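Local coordinates for putative peptide ABC-transport system periplasmic peptide-binding protein (Campylobacter jejuni, PDB 4OET) that probably serves as the periplasmic solute-binding component of an ABC importer, handing captured peptides or a metal ion to its membrane partners, at residues Y183-K188 with V489-K494; Y173-A178 with T189-I194; F40-S45 with G472-T477. All coordinates share one frame; numbering follows the deposited sequence.

Overall arrangement
From the N terminus the chain first passes 40-45, whose partner 472-477 comes only near the other end, so interaction 3 closes a loop of more than 400 residues. Nested inside it, interaction 2 pairs 173-178 with 189-194 across a short excursion. Part of that excursion, 183-188, is held by the C-terminal 489-494 in interaction 1, which therefore crosses both of the others. The three are physically continuous around 489-494. There W492 O meets T189 OG1 of interaction 2 at 2.6 Å, a probable hydrogen bond, while the W492 ring packs on I473 of interaction 3. Together they tie the C-terminal tail to the four-stranded sheet and to the turn after strand 38-40.

Interaction 1 (Y183-K188 with V489-K494); sequences YLDKVK and VYEWSK
K188 and Y490 supply the polar link between the two segments: the backbone N of K188 donates to Y490 O over 3.2 Å, a nearly straight bond (166° at the hydrogen) that joins the loop 183-188 to the 3-10 turn 489-491. K188 also leans its aliphatic part on this turn. K188 CG passes 3.5 Å from Y490 O, and its CB comes up to the CB of S493, before bends in the chain carry the ammonium end away.

Apolar contacts centre on Y490. V187 crosses it at about a right angle, its CG1, anti to the backbone N (chi1 -176°), resting 4.0 Å from Y490 CB. Farther out, L184 brings CD1 to 3.9 Å from Y490 OH.

Charge adds no attraction, since D185 OD2 and E491 OE2 lie 4.3 Å apart and probably repel. The other carboxylate oxygen of E491 accepts from N488 ND2 and has a long, weak ion pair with K474.

The Y490 ring meets F182 edge to face, and V187 and V489 touch Y163 of strand 163-169. W492 packs with V489 on strand 6-11, so the C-terminal tail lies between the loop and the sheet, touching both its outermost strands.

Interaction 2 (Y173-A178 with T189-I194); sequences YVEFKA and TPRLII
E175 and R191 reach toward each other obliquely on one face of a two-stranded antiparallel pairing. E175 extends with CG anti to the backbone N (chi1 -179°), which carries its carboxylate across to the R191 side chain of the next strand. There R191 NE donates to E175 OE2 over 2.9 Å in a salt bridge. The two flat groups are far from coplanar, at 71° to each other. OE2 lies near the guanidinium plane, at its edge, while NE approaches it 54° out of the carboxylate plane, and one nitrogen carries most of the contact. I193 CD1 covers one guanidinium face, offset toward the rim, and NH1 has a separate partner in T6 OG1. Nearby, Y173 CB rests 3.7 Å from I193 CG2.

On the reverse face V174, F176, L192 and I194 form an apolar layer. F176 and L192 lie side by side and point the same way, with their CB atoms 3.9 Å apart. The phenyl ring then runs on obliquely to I194, with F176 CE1 at 3.9 Å from I194 CG1.

The backbone sets this register. V174 and I194 bond both ways, F176 N donates to L192 O and L192 N returns a longer bond to F176 O. A178 N reaches P190 O at 2.8 Å, carrying the pairing back beyond the start of strand 191-196.

The two strands form a β hairpin with a long connection, side chains alternating between a mostly polar and an apolar face, at the centre of a four-stranded mixed sheet. Its apolar face is covered by helix 30-33, which carries the magnesium-binding N31; the N31 side chain lies about 9 Å from that of F176.

Interaction 3 (F40-S45 with G472-T477); sequences FDENMS and GIKTRT
R476 inserts its side chain beside the turn that follows F40, and most of its length finds a neighbour there. R476 CB rests 3.4 Å from E42 O. CG, between the backbone N and the carbonyl carbon (chi1 78°), faces M44 SD, and from it the chain runs extended past the turn. R476 CD then comes to 3.6 Å from D41 O. M44 SD stands over one guanidinium face, 3.6 Å from R476 NE, the two side chains crossing at about a right angle. At the far end R476 NH1 lies 2.9 Å from F40 O, at the edge of the guanidinium, and donates to a water at 2.8 Å that also accepts from F40 N.

The turn is braced by its own bonds. D41 to M44 form a type I β turn, and D41 OD1 accepts from N43 N, as an Asx turn, and from S45 N, the two donors arriving from opposite faces of the carboxylate. M44 CG touches T477, 3.8 Å from T477 OG1, and the bend beyond it brings SD over R476. A second water bridges E42 O to T477 N. E42 OE2 and K474 NZ make a long salt bridge of 3.7 Å; a third water donates to E42 OE1 and accepts only weakly from K474 NZ.

F40 packs on L46 of strand 46-48, and R476 N donates to E236 of strand 231-246, on which T475 also packs. The contact therefore lies between the turn joining strands 38-40 and 46-48 and the large mixed sheet, near magnesium-binding N31 on helix 30-33.

Interaction 1 (Y183-K188 with V489-K494)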
loop_
_atom_site.group_PDB
_atom_site.type_symbol
_atom_site.label_atom_id
_atom_site.label_comp_id
_atom_site.label_asym_id
_atom_site.label_seq_id
_atom_site.Cartn_x
_atom_site.Cartn_y
_atom_site.Cartn_z
ATOM N N TYR A 183 18.963 -11.762 -14.566
ATOM C CA TYR A 183 18.709 -13.206 -14.553
ATOM C C TYR A 183 17.294 -13.611 -14.974
ATOM O O TYR A 183 17.070 -14.750 -15.377
ATOM C CB TYR A 183 19.005 -13.754 -13.155
ATOM C CG TYR A 183 18.194 -13.067 -12.082
ATOM C CD1 TYR A 183 18.656 -11.907 -11.472
ATOM C CD2 TYR A 183 16.957 -13.564 -11.696
ATOM C CE1 TYR A 183 17.911 -11.264 -10.509
ATOM C CE2 TYR A 183 16.208 -12.929 -10.734
ATOM C CZ TYR A 183 16.690 -11.780 -10.146
ATOM O OH TYR A 183 15.949 -11.152 -9.184
ATOM N N LEU A 184 16.330 -12.710 -14.810
ATOM C CA LEU A 184 14.936 -13.016 -15.136
ATOM C C LEU A 184 14.707 -13.019 -16.640
ATOM O O LEU A 184 14.029 -13.892 -17.182
ATOM C CB LEU A 184 13.992 -12.010 -14.471
ATOM C CG LEU A 184 13.599 -12.313 -13.021
ATOM C CD1 LEU A 184 12.504 -11.370 -12.533
ATOM C CD2 LEU A 184 13.173 -13.767 -12.867
ATOM N N ASP A 185 15.265 -12.016 -17.303
ATOM C CA ASP A 185 15.068 -11.818 -18.731
ATOM C C ASP A 185 16.062 -10.780 -19.195
ATOM O O ASP A 185 16.743 -10.163 -18.379
ATOM C CB ASP A 185 13.635 -11.368 -19.044
ATOM C CG ASP A 185 13.262 -11.573 -20.503
ATOM O OD1 ASP A 185 14.148 -11.943 -21.301
ATOM O OD2 ASP A 185 12.088 -11.346 -20.863
ATOM N N LYS A 186 16.153 -10.590 -20.502
ATOM C CA LYS A 186 17.008 -9.555 -21.047
ATOM C C LYS A 186 16.285 -8.217 -20.918
ATOM O O LYS A 186 15.137 -8.085 -21.352
ATOM C CB LYS A 186 17.365 -9.861 -22.502
ATOM C CG LYS A 186 18.351 -8.890 -23.103
ATOM C CD LYS A 186 18.838 -9.340 -24.468
ATOM C CE LYS A 186 19.941 -8.418 -24.923
ATOM N NZ LYS A 186 20.783 -8.066 -23.746
ATOM N N VAL A 187 16.945 -7.226 -20.322
ATOM C CA VAL A 187 16.323 -5.913 -20.170
ATOM C C VAL A 187 16.322 -5.206 -21.529
ATOM O O VAL A 187 17.357 -5.115 -22.196
ATOM C CB VAL A 187 17.045 -5.041 -19.116
ATOM C CG1 VAL A 187 16.314 -3.719 -18.923
ATOM C CG2 VAL A 187 17.154 -5.782 -17.788
ATOM N N LYS A 188 15.144 -4.750 -21.946
ATOM C CA LYS A 188 14.909 -4.280 -23.316
ATOM C C LYS A 188 15.386 -2.851 -23.595
ATOM O O LYS A 188 16.042 -2.598 -24.608
ATOM C CB LYS A 188 13.417 -4.402 -23.648
ATOM C CG LYS A 188 12.847 -5.802 -23.402
ATOM C CD LYS A 188 11.795 -6.207 -24.433
ATOM C CE LYS A 188 11.751 -7.728 -24.586
ATOM N NZ LYS A 188 13.127 -8.315 -24.598
ATOM N N VAL A 489 8.847 -2.866 -15.926
ATOM C CA VAL A 489 9.495 -1.870 -16.778
ATOM C C VAL A 489 10.661 -2.443 -17.588
ATOM O O VAL A 489 10.945 -1.979 -18.697
ATOM C CB VAL A 489 9.962 -0.660 -15.929
ATOM C CG1 VAL A 489 11.260 -0.059 -16.439
ATOM C CG2 VAL A 489 8.873 0.390 -15.910
ATOM N N TYR A 490 11.294 -3.492 -17.079
ATOM C CA TYR A 490 12.375 -4.126 -17.829
ATOM C C TYR A 490 11.881 -4.817 -19.106
ATOM O O TYR A 490 12.677 -5.193 -19.966
ATOM C CB TYR A 490 13.135 -5.112 -16.940
ATOM C CG TYR A 490 12.335 -6.292 -16.439
ATOM C CD1 TYR A 490 12.198 -7.448 -17.201
ATOM C CD2 TYR A 490 11.734 -6.257 -15.190
ATOM C CE1 TYR A 490 11.475 -8.529 -16.733
ATOM C CE2 TYR A 490 11.013 -7.335 -14.714
ATOM C CZ TYR A 490 10.886 -8.464 -15.488
ATOM O OH TYR A 490 10.163 -9.529 -15.008
ATOM N N GLU A 491 10.568 -4.952 -19.251
ATOM C CA GLU A 491 10.006 -5.492 -20.486
ATOM C C GLU A 491 9.487 -4.380 -21.400
ATOM O O GLU A 491 8.973 -4.652 -22.477
ATOM C CB GLU A 491 8.875 -6.479 -20.191
ATOM C CG GLU A 491 9.271 -7.649 -19.314
ATOM C CD GLU A 491 8.140 -8.641 -19.134
ATOM O OE1 GLU A 491 6.995 -8.203 -18.879
ATOM O OE2 GLU A 491 8.397 -9.861 -19.237
ATOM N N TRP A 492 9.610 -3.130 -20.962
ATOM C CA TRP A 492 9.100 -2.000 -21.730
ATOM C C TRP A 492 10.085 -1.641 -22.830
ATOM O O TRP A 492 11.286 -1.552 -22.575
ATOM C CB TRP A 492 8.863 -0.779 -20.839
ATOM C CG TRP A 492 7.827 -0.964 -19.779
ATOM C CD1 TRP A 492 7.291 -2.144 -19.345
ATOM C CD2 TRP A 492 7.192 0.072 -19.013
ATOM N NE1 TRP A 492 6.370 -1.905 -18.351
ATOM C CE2 TRP A 492 6.290 -0.554 -18.131
ATOM C CE3 TRP A 492 7.300 1.466 -18.990
ATOM C CZ2 TRP A 492 5.497 0.168 -17.236
ATOM C CZ3 TRP A 492 6.508 2.183 -18.101
ATOM C CH2 TRP A 492 5.620 1.532 -17.238
ATOM N N SER A 493 9.580 -1.441 -24.043
ATOM C CA SER A 493 10.431 -1.120 -25.185
ATOM C C SER A 493 9.782 -0.097 -26.117
ATOM O O SER A 493 8.555 0.041 -26.142
ATOM C CB SER A 493 10.765 -2.388 -25.967
ATOM O OG SER A 493 9.586 -2.965 -26.499
ATOM N N LYS A 494 10.617 0.638 -26.851
ATOM C CA LYS A 494 10.142 1.513 -27.921
ATOM C C LYS A 494 10.401 0.904 -29.299
ATOM O O LYS A 494 9.585 1.027 -30.214
ATOM C CB LYS A 494 10.803 2.889 -27.827
ATOM C CG LYS A 494 10.447 3.663 -26.565
ATOM C CD LYS A 494 10.749 5.141 -26.734
ATOM C CE LYS A 494 10.599 5.881 -25.423
ATOM N NZ LYS A 494 11.155 7.261 -25.506
ATOM O OXT LYS A 494 11.434 0.275 -29.531
#

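Interaction 2 (Y173-A178 with T189-I194)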
loop_
_atom_site.group_PDB
_atom_site.type_symbol
_atom_site.label_atom_id
_atom_site.label_comp_id
_atom_site.label_asym_id
_atom_site.label_seq_id
_atom_site.Cartn_x
_atom_site.Cartn_y
_atom_site.Cartn_z
ATOM N N TYR A 173 15.778 13.786 -10.963
ATOM C CA TYR A 173 15.682 12.459 -11.557
ATOM C C TYR A 173 16.713 11.482 -11.026
ATOM O O TYR A 173 17.686 11.867 -10.383
ATOM C CB TYR A 173 15.822 12.551 -13.088
ATOM C CG TYR A 173 17.180 13.015 -13.610
ATOM C CD1 TYR A 173 18.287 12.167 -13.611
ATOM C CD2 TYR A 173 17.342 14.292 -14.135
ATOM C CE1 TYR A 173 19.517 12.591 -14.090
ATOM C CE2 TYR A 173 18.568 14.721 -14.623
ATOM C CZ TYR A 173 19.649 13.868 -14.597
ATOM O OH TYR A 173 20.867 14.289 -15.078
ATOM N N VAL A 174 16.498 10.208 -11.318
ATOM C CA VAL A 174 17.549 9.227 -11.136
ATOM C C VAL A 174 17.751 8.553 -12.483
ATOM O O VAL A 174 16.781 8.167 -13.145
ATOM C CB VAL A 174 17.213 8.176 -10.063
ATOM C CG1 VAL A 174 18.409 7.271 -9.839
ATOM C CG2 VAL A 174 16.810 8.854 -8.757
ATOM N N GLU A 175 19.006 8.432 -12.902
ATOM C CA GLU A 175 19.310 7.777 -14.163
ATOM C C GLU A 175 19.760 6.353 -13.913
ATOM O O GLU A 175 20.512 6.076 -12.979
ATOM C CB GLU A 175 20.395 8.532 -14.942
ATOM C CG GLU A 175 20.730 7.880 -16.284
ATOM C CD GLU A 175 21.458 8.797 -17.242
ATOM O OE1 GLU A 175 21.644 9.994 -16.915
ATOM O OE2 GLU A 175 21.861 8.308 -18.323
ATOM N N PHE A 176 19.308 5.452 -14.775
ATOM C CA PHE A 176 19.656 4.049 -14.664
ATOM C C PHE A 176 20.203 3.518 -15.981
ATOM O O PHE A 176 19.984 4.107 -17.041
ATOM C CB PHE A 176 18.439 3.229 -14.242
ATOM C CG PHE A 176 17.887 3.609 -12.901
ATOM C CD1 PHE A 176 16.914 4.592 -12.779
ATOM C CD2 PHE A 176 18.346 2.977 -11.754
ATOM C CE1 PHE A 176 16.406 4.930 -11.536
ATOM C CE2 PHE A 176 17.842 3.312 -10.514
ATOM C CZ PHE A 176 16.872 4.285 -10.403
ATOM N N LYS A 177 20.934 2.414 -15.892
ATOM C CA LYS A 177 21.420 1.696 -17.058
ATOM C C LYS A 177 20.970 0.256 -16.923
ATOM O O LYS A 177 20.992 -0.298 -15.821
ATOM C CB LYS A 177 22.942 1.775 -17.171
ATOM C CG LYS A 177 23.475 1.462 -18.548
ATOM C CD LYS A 177 24.865 0.841 -18.472
ATOM C CE LYS A 177 25.861 1.777 -17.814
ATOM N NZ LYS A 177 27.251 1.254 -17.929
ATOM N N ALA A 178 20.579 -0.354 -18.038
ATOM C CA ALA A 178 20.103 -1.729 -18.015
ATOM C C ALA A 178 21.150 -2.685 -17.448
ATOM O O ALA A 178 22.322 -2.670 -17.852
ATOM C CB ALA A 178 19.697 -2.167 -19.416
ATOM N N THR A 189 15.053 -1.921 -22.705
ATOM C CA THR A 189 15.431 -0.526 -22.891
ATOM C C THR A 189 16.664 -0.229 -22.036
ATOM O O THR A 189 16.643 -0.391 -20.811
ATOM C CB THR A 189 14.277 0.434 -22.530
ATOM O OG1 THR A 189 13.145 0.147 -23.358
ATOM C CG2 THR A 189 14.690 1.871 -22.755
ATOM N N PRO A 190 17.747 0.207 -22.693
ATOM C CA PRO A 190 19.070 0.415 -22.089
ATOM C C PRO A 190 19.127 1.561 -21.088
ATOM O O PRO A 190 19.841 1.467 -20.083
ATOM C CB PRO A 190 19.966 0.733 -23.296
ATOM C CG PRO A 190 19.197 0.270 -24.500
ATOM C CD PRO A 190 17.757 0.463 -24.141
ATOM N N ARG A 191 18.399 2.635 -21.375
ATOM C CA ARG A 191 18.471 3.835 -20.553
ATOM C C ARG A 191 17.122 4.138 -19.873
ATOM O O ARG A 191 16.084 4.243 -20.529
ATOM C CB ARG A 191 18.941 5.017 -21.415
ATOM C CG ARG A 191 19.363 6.255 -20.639
ATOM C CD ARG A 191 20.258 7.167 -21.492
ATOM N NE ARG A 191 20.484 8.463 -20.851
ATOM C CZ ARG A 191 19.884 9.597 -21.212
ATOM N NH1 ARG A 191 19.024 9.604 -22.222
ATOM N NH2 ARG A 191 20.147 10.727 -20.564
ATOM N N LEU A 192 17.157 4.281 -18.551
ATOM C CA LEU A 192 15.964 4.569 -17.763
ATOM C C LEU A 192 16.178 5.820 -16.922
ATOM O O LEU A 192 17.180 5.933 -16.211
ATOM C CB LEU A 192 15.606 3.391 -16.847
ATOM C CG LEU A 192 14.422 3.605 -15.891
ATOM C CD1 LEU A 192 13.145 3.907 -16.654
ATOM C CD2 LEU A 192 14.235 2.393 -14.998
ATOM N N ILE A 193 15.263 6.776 -17.046
ATOM C CA ILE A 193 15.255 7.945 -16.175
ATOM C C ILE A 193 13.962 7.983 -15.375
ATOM O O ILE A 193 12.876 7.907 -15.947
ATOM C CB ILE A 193 15.404 9.256 -16.966
ATOM C CG1 ILE A 193 16.831 9.390 -17.508
ATOM C CG2 ILE A 193 15.086 10.453 -16.084
ATOM C CD1 ILE A 193 16.903 9.967 -18.908
ATOM N N ILE A 194 14.076 8.066 -14.053
ATOM C CA ILE A 194 12.897 8.250 -13.210
ATOM C C ILE A 194 12.867 9.698 -12.766
ATOM O O ILE A 194 13.726 10.152 -12.014
ATOM C CB ILE A 194 12.888 7.318 -11.988
ATOM C CG1 ILE A 194 12.727 5.867 -12.448
ATOM C CG2 ILE A 194 11.765 7.699 -11.039
ATOM C CD1 ILE A 194 11.436 5.608 -13.190
#

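Interaction 3 (F40-S45 with G472-T477)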
loop_
_atom_site.group_PDB
_atom_site.type_symbol
_atom_site.label_atom_id
_atom_site.label_comp_id
_atom_site.label_asym_id
_atom_site.label_seq_id
_atom_site.Cartn_x
_atom_site.Cartn_y
_atom_site.Cartn_z
ATOM N N PHE A 40 6.145 -10.876 -7.866
ATOM C CA PHE A 40 4.756 -11.118 -8.233
ATOM C C PHE A 40 4.562 -10.863 -9.711
ATOM O O PHE A 40 5.156 -9.926 -10.260
ATOM C CB PHE A 40 3.835 -10.235 -7.393
ATOM C CG PHE A 40 4.075 -10.370 -5.916
ATOM C CD1 PHE A 40 3.457 -11.383 -5.192
ATOM C CD2 PHE A 40 4.967 -9.522 -5.262
ATOM C CE1 PHE A 40 3.693 -11.526 -3.828
ATOM C CE2 PHE A 40 5.219 -9.660 -3.904
ATOM C CZ PHE A 40 4.580 -10.663 -3.182
ATOM N N ASP A 41 3.761 -11.710 -10.358
ATOM C CA ASP A 41 3.474 -11.553 -11.784
ATOM C C ASP A 41 2.256 -10.657 -11.989
ATOM O O ASP A 41 1.786 -10.027 -11.043
ATOM C CB ASP A 41 3.281 -12.918 -12.462
ATOM C CG ASP A 41 2.069 -13.677 -11.948
ATOM O OD1 ASP A 41 1.217 -13.099 -11.232
ATOM O OD2 ASP A 41 1.956 -14.876 -12.280
ATOM N N GLU A 42 1.730 -10.621 -13.207
ATOM C CA GLU A 42 0.635 -9.707 -13.537
ATOM C C GLU A 42 -0.675 -10.052 -12.839
ATOM O O GLU A 42 -1.597 -9.245 -12.809
ATOM C CB GLU A 42 0.437 -9.660 -15.054
ATOM C CG GLU A 42 0.048 -10.979 -15.688
ATOM C CD GLU A 42 1.247 -11.677 -16.320
ATOM O OE1 GLU A 42 2.311 -11.744 -15.655
ATOM O OE2 GLU A 42 1.139 -12.125 -17.490
ATOM N N ASN A 43 -0.764 -11.255 -12.288
ATOM C CA ASN A 43 -1.957 -11.651 -11.545
ATOM C C ASN A 43 -1.708 -11.586 -10.047
ATOM O O ASN A 43 -2.477 -12.139 -9.258
ATOM C CB ASN A 43 -2.391 -13.056 -11.948
ATOM C CG ASN A 43 -2.552 -13.201 -13.447
ATOM O OD1 ASN A 43 -3.259 -12.417 -14.083
ATOM N ND2 ASN A 43 -1.884 -14.194 -14.022
ATOM N N MET A 44 -0.620 -10.915 -9.670
ATOM C CA MET A 44 -0.162 -10.860 -8.283
ATOM C C MET A 44 0.053 -12.263 -7.732
ATOM O O MET A 44 -0.086 -12.504 -6.530
ATOM C CB MET A 44 -1.157 -10.093 -7.401
ATOM C CG MET A 44 -1.139 -8.581 -7.612
ATOM S SD MET A 44 0.506 -7.867 -7.354
ATOM C CE MET A 44 0.903 -8.549 -5.741
ATOM N N SER A 45 0.419 -13.184 -8.615
ATOM C CA SER A 45 0.771 -14.522 -8.181
ATOM C C SER A 45 2.210 -14.504 -7.690
ATOM O O SER A 45 3.098 -13.965 -8.355
ATOM C CB SER A 45 0.601 -15.525 -9.315
ATOM O OG SER A 45 -0.770 -15.736 -9.586
ATOM N N GLY A 472 4.897 -3.437 -24.222
ATOM C CA GLY A 472 5.281 -4.374 -23.183
ATOM C C GLY A 472 4.839 -3.986 -21.786
ATOM O O GLY A 472 5.153 -4.672 -20.810
ATOM N N ILE A 473 4.097 -2.896 -21.670
ATOM C CA ILE A 473 3.565 -2.534 -20.365
ATOM C C ILE A 473 2.479 -3.527 -19.982
ATOM O O ILE A 473 1.565 -3.792 -20.766
ATOM C CB ILE A 473 2.971 -1.111 -20.332
ATOM C CG1 ILE A 473 4.016 -0.068 -20.731
ATOM C CG2 ILE A 473 2.444 -0.808 -18.949
ATOM C CD1 ILE A 473 3.476 1.356 -20.721
ATOM N N LYS A 474 2.599 -4.089 -18.788
ATOM C CA LYS A 474 1.557 -4.936 -18.235
ATOM C C LYS A 474 0.936 -4.258 -17.020
ATOM O O LYS A 474 1.607 -3.506 -16.304
ATOM C CB LYS A 474 2.115 -6.303 -17.819
ATOM C CG LYS A 474 2.516 -7.240 -18.947
ATOM C CD LYS A 474 3.209 -8.460 -18.341
ATOM C CE LYS A 474 3.622 -9.482 -19.382
ATOM N NZ LYS A 474 4.337 -10.613 -18.728
ATOM N N THR A 475 -0.343 -4.529 -16.787
ATOM C CA THR A 475 -1.018 -4.066 -15.582
ATOM C C THR A 475 -0.961 -5.144 -14.508
ATOM O O THR A 475 -0.921 -6.329 -14.814
ATOM C CB THR A 475 -2.498 -3.751 -15.836
ATOM O OG1 THR A 475 -3.174 -4.964 -16.207
ATOM C CG2 THR A 475 -2.648 -2.704 -16.933
ATOM N N ARG A 476 -0.950 -4.735 -13.251
ATOM C CA ARG A 476 -1.242 -5.655 -12.160
ATOM C C ARG A 476 -1.833 -4.817 -11.036
ATOM O O ARG A 476 -1.790 -3.591 -11.098
ATOM C CB ARG A 476 0.002 -6.417 -11.706
ATOM C CG ARG A 476 0.936 -5.623 -10.839
ATOM C CD ARG A 476 2.101 -6.475 -10.359
ATOM N NE ARG A 476 2.812 -5.809 -9.274
ATOM C CZ ARG A 476 3.990 -6.188 -8.798
ATOM N NH1 ARG A 476 4.613 -7.228 -9.331
ATOM N NH2 ARG A 476 4.545 -5.507 -7.804
ATOM N N THR A 477 -2.376 -5.459 -10.011
ATOM C CA THR A 477 -2.991 -4.715 -8.927
ATOM C C THR A 477 -1.957 -3.826 -8.236
ATOM O O THR A 477 -0.903 -4.297 -7.803
ATOM C CB THR A 477 -3.619 -5.654 -7.901
ATOM O OG1 THR A 477 -4.334 -6.689 -8.583
ATOM C CG2 THR A 477 -4.560 -4.883 -6.982
HETATM O O HOH W 1 6.926 -8.089 -8.052
HETATM O O HOH W 2 -3.000 -8.316 -10.575
HETATM O O HOH W 3 5.341 -11.703 -15.755
#